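PDB 3UIF: sulfonate ABC transporter, periplasmic sulfonate-binding protein SsuA from Methylobacillus flagellatus, which probably captures sulfonates or sulfate esters in the periplasm and delivers them to an ABC transporter for uptake. Local coordinates for residues 279-282 with 283-287; 141-144 with 145-149. All blocks are in the same frame, centred on the assembly; numbering follows the deposited sequence.

Contact 1 of 2, residues 279-282 with 283-287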
ATOM      1  N   GLN A 279       1.348   4.200  13.204  1.00 43.42           N
ATOM      2  CA  GLN A 279       2.460   3.760  14.031  1.00 44.98           C
ATOM      3  C   GLN A 279       2.358   2.257  14.309  1.00 45.54           C
ATOM      4  O   GLN A 279       3.308   1.502  14.094  1.00 45.90           O
ATOM      5  CB  GLN A 279       2.509   4.547  15.336  1.00 47.07           C
ATOM      6  CG  GLN A 279       3.036   5.970  15.174  1.00 49.12           C
ATOM      7  CD  GLN A 279       2.559   6.922  16.281  1.00 52.19           C
ATOM      8  OE1 GLN A 279       2.597   6.595  17.485  1.00 50.39           O
ATOM      9  NE2 GLN A 279       2.106   8.117  15.872  1.00 52.69           N
ATOM     10  N   GLU A 280       1.182   1.828  14.757  1.00 45.82           N
ATOM     11  CA  GLU A 280       0.942   0.435  15.087  1.00 46.66           C
ATOM     12  C   GLU A 280       1.139  -0.528  13.883  1.00 45.52           C
ATOM     13  O   GLU A 280       1.789  -1.574  13.990  1.00 46.34           O
ATOM     14  CB  GLU A 280      -0.462   0.335  15.671  1.00 47.06           C
ATOM     15  CG  GLU A 280      -0.907  -1.063  16.031  1.00 48.00           C
ATOM     16  CD  GLU A 280      -0.103  -1.648  17.167  1.00 51.98           C
ATOM     17  OE1 GLU A 280       0.797  -0.948  17.704  1.00 50.83           O
ATOM     18  OE2 GLU A 280      -0.380  -2.817  17.515  1.00 55.15           O
ATOM     19  N   HIS A 281       0.580  -0.162  12.738  1.00 43.91           N
ATOM     20  CA  HIS A 281       0.820  -0.900  11.514  1.00 42.97           C
ATOM     21  C   HIS A 281       2.305  -1.044  11.250  1.00 43.37           C
ATOM     22  O   HIS A 281       2.768  -2.123  10.891  1.00 43.85           O
ATOM     23  CB  HIS A 281       0.108  -0.224  10.343  1.00 41.41           C
ATOM     24  CG  HIS A 281       0.470  -0.803   9.002  1.00 40.83           C
ATOM     25  ND1 HIS A 281      -0.074  -1.952   8.535  1.00 40.84           N
ATOM     26  CD2 HIS A 281       1.392  -0.381   8.038  1.00 39.85           C
ATOM     27  CE1 HIS A 281       0.457  -2.239   7.320  1.00 39.95           C
ATOM     28  NE2 HIS A 281       1.354  -1.279   7.022  1.00 39.72           N
ATOM     29  N   TYR A 282       3.070   0.032  11.425  1.00 43.40           N
ATOM     30  CA  TYR A 282       4.518  -0.012  11.177  1.00 43.96           C
ATOM     31  C   TYR A 282       5.323  -0.842  12.186  1.00 45.94           C
ATOM     32  O   TYR A 282       6.183  -1.638  11.791  1.00 46.75           O
ATOM     33  CB  TYR A 282       5.082   1.393  10.994  1.00 43.52           C
ATOM     34  CG  TYR A 282       4.885   1.843   9.574  1.00 42.16           C
ATOM     35  CD1 TYR A 282       5.851   1.560   8.605  1.00 41.91           C
ATOM     36  CD2 TYR A 282       3.717   2.515   9.180  1.00 41.08           C
ATOM     37  CE1 TYR A 282       5.670   1.946   7.289  1.00 40.88           C
ATOM     38  CE2 TYR A 282       3.527   2.898   7.862  1.00 39.99           C
ATOM     39  CZ  TYR A 282       4.506   2.605   6.920  1.00 39.95           C
ATOM     40  OH  TYR A 282       4.357   2.970   5.604  1.00 39.08           O
ATOM     41  N   ARG A 283       5.020  -0.668  13.468  1.00 46.81           N
ATOM     42  CA  ARG A 283       5.495  -1.563  14.510  1.00 49.28           C
ATOM     43  C   ARG A 283       5.171  -3.027  14.154  1.00 49.49           C
ATOM     44  O   ARG A 283       6.037  -3.897  14.223  1.00 50.80           O
ATOM     45  CB  ARG A 283       4.890  -1.186  15.880  1.00 50.17           C
ATOM     46  CG  ARG A 283       5.280  -2.157  16.996  1.00 53.33           C
ATOM     47  CD  ARG A 283       4.543  -1.948  18.332  1.00 58.02           C
ATOM     48  NE  ARG A 283       3.166  -2.488  18.369  1.00 58.26           N
ATOM     49  CZ  ARG A 283       2.844  -3.776  18.528  1.00 58.43           C
ATOM     50  NH1 ARG A 283       1.567  -4.142  18.563  1.00 58.08           N
ATOM     51  NH2 ARG A 283       3.791  -4.707  18.655  1.00 56.76           N
ATOM     52  N   LYS A 284       3.928  -3.298  13.764  1.00 47.96           N
ATOM     53  CA  LYS A 284       3.519  -4.669  13.477  1.00 48.73           C
ATOM     54  C   LYS A 284       4.244  -5.221  12.249  1.00 48.14           C
ATOM     55  O   LYS A 284       4.781  -6.341  12.280  1.00 49.08           O
ATOM     56  CB  LYS A 284       2.012  -4.754  13.298  1.00 47.21           C
ATOM     57  CG  LYS A 284       1.242  -4.841  14.596  1.00 48.59           C
ATOM     58  CD  LYS A 284      -0.238  -5.035  14.320  1.00 50.30           C
ATOM     59  CE  LYS A 284      -1.004  -5.382  15.591  1.00 53.60           C
ATOM     60  NZ  LYS A 284      -2.379  -5.875  15.267  1.00 54.22           N
ATOM     61  N   ALA A 285       4.272  -4.409  11.188  1.00 46.10           N
ATOM     62  CA  ALA A 285       4.897  -4.774   9.933  1.00 45.73           C
ATOM     63  C   ALA A 285       6.387  -5.050  10.073  1.00 47.36           C
ATOM     64  O   ALA A 285       6.904  -5.958   9.427  1.00 47.94           O
ATOM     65  CB  ALA A 285       4.647  -3.709   8.875  1.00 43.98           C
ATOM     66  N   VAL A 286       7.087  -4.284  10.904  1.00 47.90           N
ATOM     67  CA  VAL A 286       8.526  -4.511  11.072  1.00 49.61           C
ATOM     68  C   VAL A 286       8.780  -5.823  11.814  1.00 51.66           C
ATOM     69  O   VAL A 286       9.728  -6.539  11.492  1.00 53.01           O
ATOM     70  CB  VAL A 286       9.247  -3.309  11.715  1.00 49.87           C
ATOM     71  CG1 VAL A 286      10.663  -3.668  12.126  1.00 52.53           C
ATOM     72  CG2 VAL A 286       9.283  -2.151  10.730  1.00 48.23           C
ATOM     73  N   ALA A 287       7.915  -6.147  12.776  1.00 52.01           N
ATOM     74  CA  ALA A 287       8.004  -7.408  13.531  1.00 54.32           C
ATOM     75  C   ALA A 287       7.771  -8.599  12.619  1.00 54.05           C
ATOM     76  O   ALA A 287       8.506  -9.595  12.708  1.00 55.88           O
ATOM     77  CB  ALA A 287       7.027  -7.436  14.699  1.00 54.53           C
TER
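E280 and R283 lie side by side along the helix, pointing the same way and joined by a two-pronged salt bridge. R283 meets the carboxylate side-on: NE donates to E280 OE1 at 2.9 Å, and NH1 donates to E280 OE2 at 2.6 Å. The carboxylate and guanidinium planes are turned 46° apart. NE reaches OE1 from above the carboxylate plane, whereas NH1 comes to the syn side of OE2. Both chains leave the backbone with CG anti to N (chi1 178° for E280); a bend at chi2 of E280 and at chi3 of R283 brings the two ends together. K284 may add a weaker electrostatic attraction. Its extended chain passes E280, with CE 3.3 Å from E280 OE2, but NZ stays 4.3 Å from that oxygen and has a long, weak ion pair with D197.

Beneath these side chains runs the i to i+4 ladder of helix 276-291, which touches helix 77-85 of one lobe and helix 130-140 of the other in a periplasmic binding protein fold. R283 N bonds to Q279 O at 2.8 Å, and V286 N bonds to Y282 O at 2.9 Å.

Apolar contacts occupy the buried side. A285 CB lies over one face of the H281 imidazole, 4.5 Å from H281 NE2. NE2 is hydrogen-bonded with D76 and ND1 with the backbone carbonyl of D197, while A285 also packs on I80 and L132.

Contact 2 of 2, residues 141-144 with 145-149; sequences EGLT and FKDFK
T144 and K146 are joined by an ST turn, in which the threonine hydroxyl oxygen accepts the backbone N-H two residues ahead: K146 N to T144 OG1 is 3.0 Å. The turn starts the short 3-10 segment 145-147 in the loop from helix 130-140 to edge strand 149-151, the second connection of a beta-alpha-beta crossover from strand 121-124 to the parallel strand 149-151. The helix before it ends in a Schellman motif with G142 as the residue of positive phi.

A chi1 of 151° swings the T144 hydroxyl away from its own backbone N and toward the start of the 3-10 turn. The methyl, CG2, is the second branch and lies loosely alongside K146 CB and D147 OD1. The K146 chain crosses the threonine at a slant, CG coming to 3.6 Å from T144 OG1 before its end leads away. D147 crosses T144 at about a right angle, its CB near the T144 carbonyl, and D147 N donates to T144 O at 3.1 Å.

L143 points toward the turn and stands nearly perpendicular to both D147 and F148. Its two methyls divide the work between these neighbours, and CD2 lies 3.6 Å from D147 OD2. One face of the buried F148 ring carries D147 CB, 3.8 Å above its plane, and the phenyl also packs on I114, I122 and L138, tying the loop to the neighbouring strand and helix. At the ring edge, near its plane, L143 CD1 sits 3.8 Å from F148 CZ, and the T144 carbonyl oxygen lies 3.3 Å from F148 CD2.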
ATOM      1  N   GLU A 141      -7.872 -15.022  16.307  1.00 58.74           N
ATOM      2  CA  GLU A 141      -8.741 -16.158  16.635  1.00 61.11           C
ATOM      3  C   GLU A 141      -7.965 -17.317  17.273  1.00 63.16           C
ATOM      4  O   GLU A 141      -8.472 -18.440  17.381  1.00 64.46           O
ATOM      5  CB  GLU A 141      -9.606 -16.568  15.427  1.00 59.70           C
ATOM      6  CG  GLU A 141     -10.360 -15.375  14.813  1.00 57.72           C
ATOM      7  CD  GLU A 141     -11.789 -15.673  14.322  1.00 61.25           C
ATOM      8  OE1 GLU A 141     -12.218 -15.061  13.295  1.00 59.77           O
ATOM      9  OE2 GLU A 141     -12.499 -16.493  14.964  1.00 63.06           O
ATOM     10  N   GLY A 142      -6.745 -17.011  17.726  1.00 63.29           N
ATOM     11  CA  GLY A 142      -5.920 -17.920  18.524  1.00 65.68           C
ATOM     12  C   GLY A 142      -5.399 -19.100  17.736  1.00 66.27           C
ATOM     13  O   GLY A 142      -5.410 -20.234  18.214  1.00 68.60           O
ATOM     14  N   LEU A 143      -4.953 -18.830  16.516  1.00 64.25           N
ATOM     15  CA  LEU A 143      -4.450 -19.865  15.624  1.00 64.59           C
ATOM     16  C   LEU A 143      -3.079 -19.471  15.114  1.00 63.94           C
ATOM     17  O   LEU A 143      -2.649 -18.323  15.296  1.00 62.77           O
ATOM     18  CB  LEU A 143      -5.388 -20.033  14.432  1.00 62.85           C
ATOM     19  CG  LEU A 143      -6.871 -20.262  14.692  1.00 63.40           C
ATOM     20  CD1 LEU A 143      -7.627 -20.178  13.376  1.00 61.30           C
ATOM     21  CD2 LEU A 143      -7.097 -21.609  15.379  1.00 66.94           C
ATOM     22  N   THR A 144      -2.416 -20.420  14.453  1.00 64.46           N
ATOM     23  CA  THR A 144      -1.102 -20.206  13.833  1.00 64.13           C
ATOM     24  C   THR A 144      -1.061 -20.842  12.431  1.00 63.10           C
ATOM     25  O   THR A 144      -2.001 -21.556  12.033  1.00 63.39           O
ATOM     26  CB  THR A 144       0.037 -20.773  14.738  1.00 66.71           C
ATOM     27  OG1 THR A 144       1.155 -21.186  13.934  1.00 66.87           O
ATOM     28  CG2 THR A 144      -0.449 -21.989  15.545  1.00 69.37           C
ATOM     29  N   PHE A 145       0.025 -20.584  11.698  1.00 62.80           N
ATOM     30  CA  PHE A 145       0.341 -21.300  10.452  1.00 62.66           C
ATOM     31  C   PHE A 145       0.343 -22.816  10.602  1.00 65.18           C
ATOM     32  O   PHE A 145      -0.074 -23.530   9.686  1.00 65.27           O
ATOM     33  CB  PHE A 145       1.681 -20.830   9.892  1.00 62.19           C
ATOM     34  CG  PHE A 145       1.643 -19.419   9.418  1.00 59.62           C
ATOM     35  CD1 PHE A 145       1.851 -18.364  10.310  1.00 59.49           C
ATOM     36  CD2 PHE A 145       1.333 -19.129   8.091  1.00 58.21           C
ATOM     37  CE1 PHE A 145       1.768 -17.046   9.873  1.00 56.95           C
ATOM     38  CE2 PHE A 145       1.253 -17.813   7.650  1.00 56.12           C
ATOM     39  CZ  PHE A 145       1.469 -16.777   8.539  1.00 55.23           C
ATOM     40  N   LYS A 146       0.796 -23.295  11.761  1.00 67.41           N
ATOM     41  CA  LYS A 146       0.775 -24.723  12.094  1.00 70.12           C
ATOM     42  C   LYS A 146      -0.551 -25.412  11.779  1.00 70.03           C
ATOM     43  O   LYS A 146      -0.572 -26.594  11.438  1.00 71.98           O
ATOM     44  CB  LYS A 146       1.105 -24.931  13.577  1.00 72.57           C
ATOM     45  CG  LYS A 146       2.516 -24.525  13.985  1.00 74.36           C
ATOM     46  CD  LYS A 146       3.530 -24.916  12.912  1.00 73.75           C
ATOM     47  CE  LYS A 146       4.966 -24.700  13.382  1.00 77.11           C
ATOM     48  NZ  LYS A 146       5.942 -25.095  12.321  1.00 78.36           N
ATOM     49  N   ASP A 147      -1.647 -24.664  11.883  1.00 68.36           N
ATOM     50  CA  ASP A 147      -2.994 -25.228  11.756  1.00 68.64           C
ATOM     51  C   ASP A 147      -3.527 -25.283  10.338  1.00 66.67           C
ATOM     52  O   ASP A 147      -4.696 -25.622  10.118  1.00 66.47           O
ATOM     53  CB  ASP A 147      -3.971 -24.427  12.601  1.00 67.48           C
ATOM     54  CG  ASP A 147      -3.611 -24.444  14.050  1.00 70.55           C
ATOM     55  OD1 ASP A 147      -2.629 -25.147  14.397  1.00 71.69           O
ATOM     56  OD2 ASP A 147      -4.302 -23.755  14.831  1.00 71.05           O
ATOM     57  N   PHE A 148      -2.685 -24.946   9.372  1.00 65.84           N
ATOM     58  CA  PHE A 148      -3.108 -25.001   7.993  1.00 64.43           C
ATOM     59  C   PHE A 148      -1.995 -25.547   7.121  1.00 65.73           C
ATOM     60  O   PHE A 148      -0.814 -25.411   7.451  1.00 66.22           O
ATOM     61  CB  PHE A 148      -3.517 -23.609   7.528  1.00 61.65           C
ATOM     62  CG  PHE A 148      -4.475 -22.912   8.462  1.00 61.07           C
ATOM     63  CD1 PHE A 148      -5.852 -23.090   8.331  1.00 60.50           C
ATOM     64  CD2 PHE A 148      -4.001 -22.080   9.478  1.00 60.84           C
ATOM     65  CE1 PHE A 148      -6.737 -22.445   9.183  1.00 60.24           C
ATOM     66  CE2 PHE A 148      -4.881 -21.445  10.337  1.00 60.05           C
ATOM     67  CZ  PHE A 148      -6.250 -21.622  10.189  1.00 60.15           C
ATOM     68  N   LYS A 149      -2.372 -26.194   6.024  1.00 65.60           N
ATOM     69  CA  LYS A 149      -1.433 -26.406   4.935  1.00 66.18           C
ATOM     70  C   LYS A 149      -1.451 -25.128   4.066  1.00 63.75           C
ATOM     71  O   LYS A 149      -2.445 -24.830   3.395  1.00 61.80           O
ATOM     72  CB  LYS A 149      -1.768 -27.679   4.136  1.00 67.42           C
ATOM     73  CG  LYS A 149      -0.713 -28.082   3.098  1.00 69.06           C
ATOM     74  CD  LYS A 149      -0.980 -29.479   2.541  1.00 72.29           C
ATOM     75  CE  LYS A 149       0.294 -30.136   2.006  1.00 74.52           C
ATOM     76  NZ  LYS A 149       0.167 -31.612   1.782  1.00 77.01           N
TER

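Contacts 1 and 2 do not touch: their centres lie 21 Å apart and their nearest atoms about 10 Å. Helix 130-140 connects them. L132 and N136 on this helix pack against A285 and K284 of contact 1, whereas the loop that follows it forms contact 2, where F148 returns to L138. Contact 1 is the more central, 14 Å from the chain centre, and its helix also meets helix 77-85, on the side of the six-stranded sheet. Contact 2 lies 25 Å out, at the edge of the five-stranded sheet. In this family substrate generally binds in the cleft between lobes, and contact 1, touching helices of both, probably lies nearer it than contact 2.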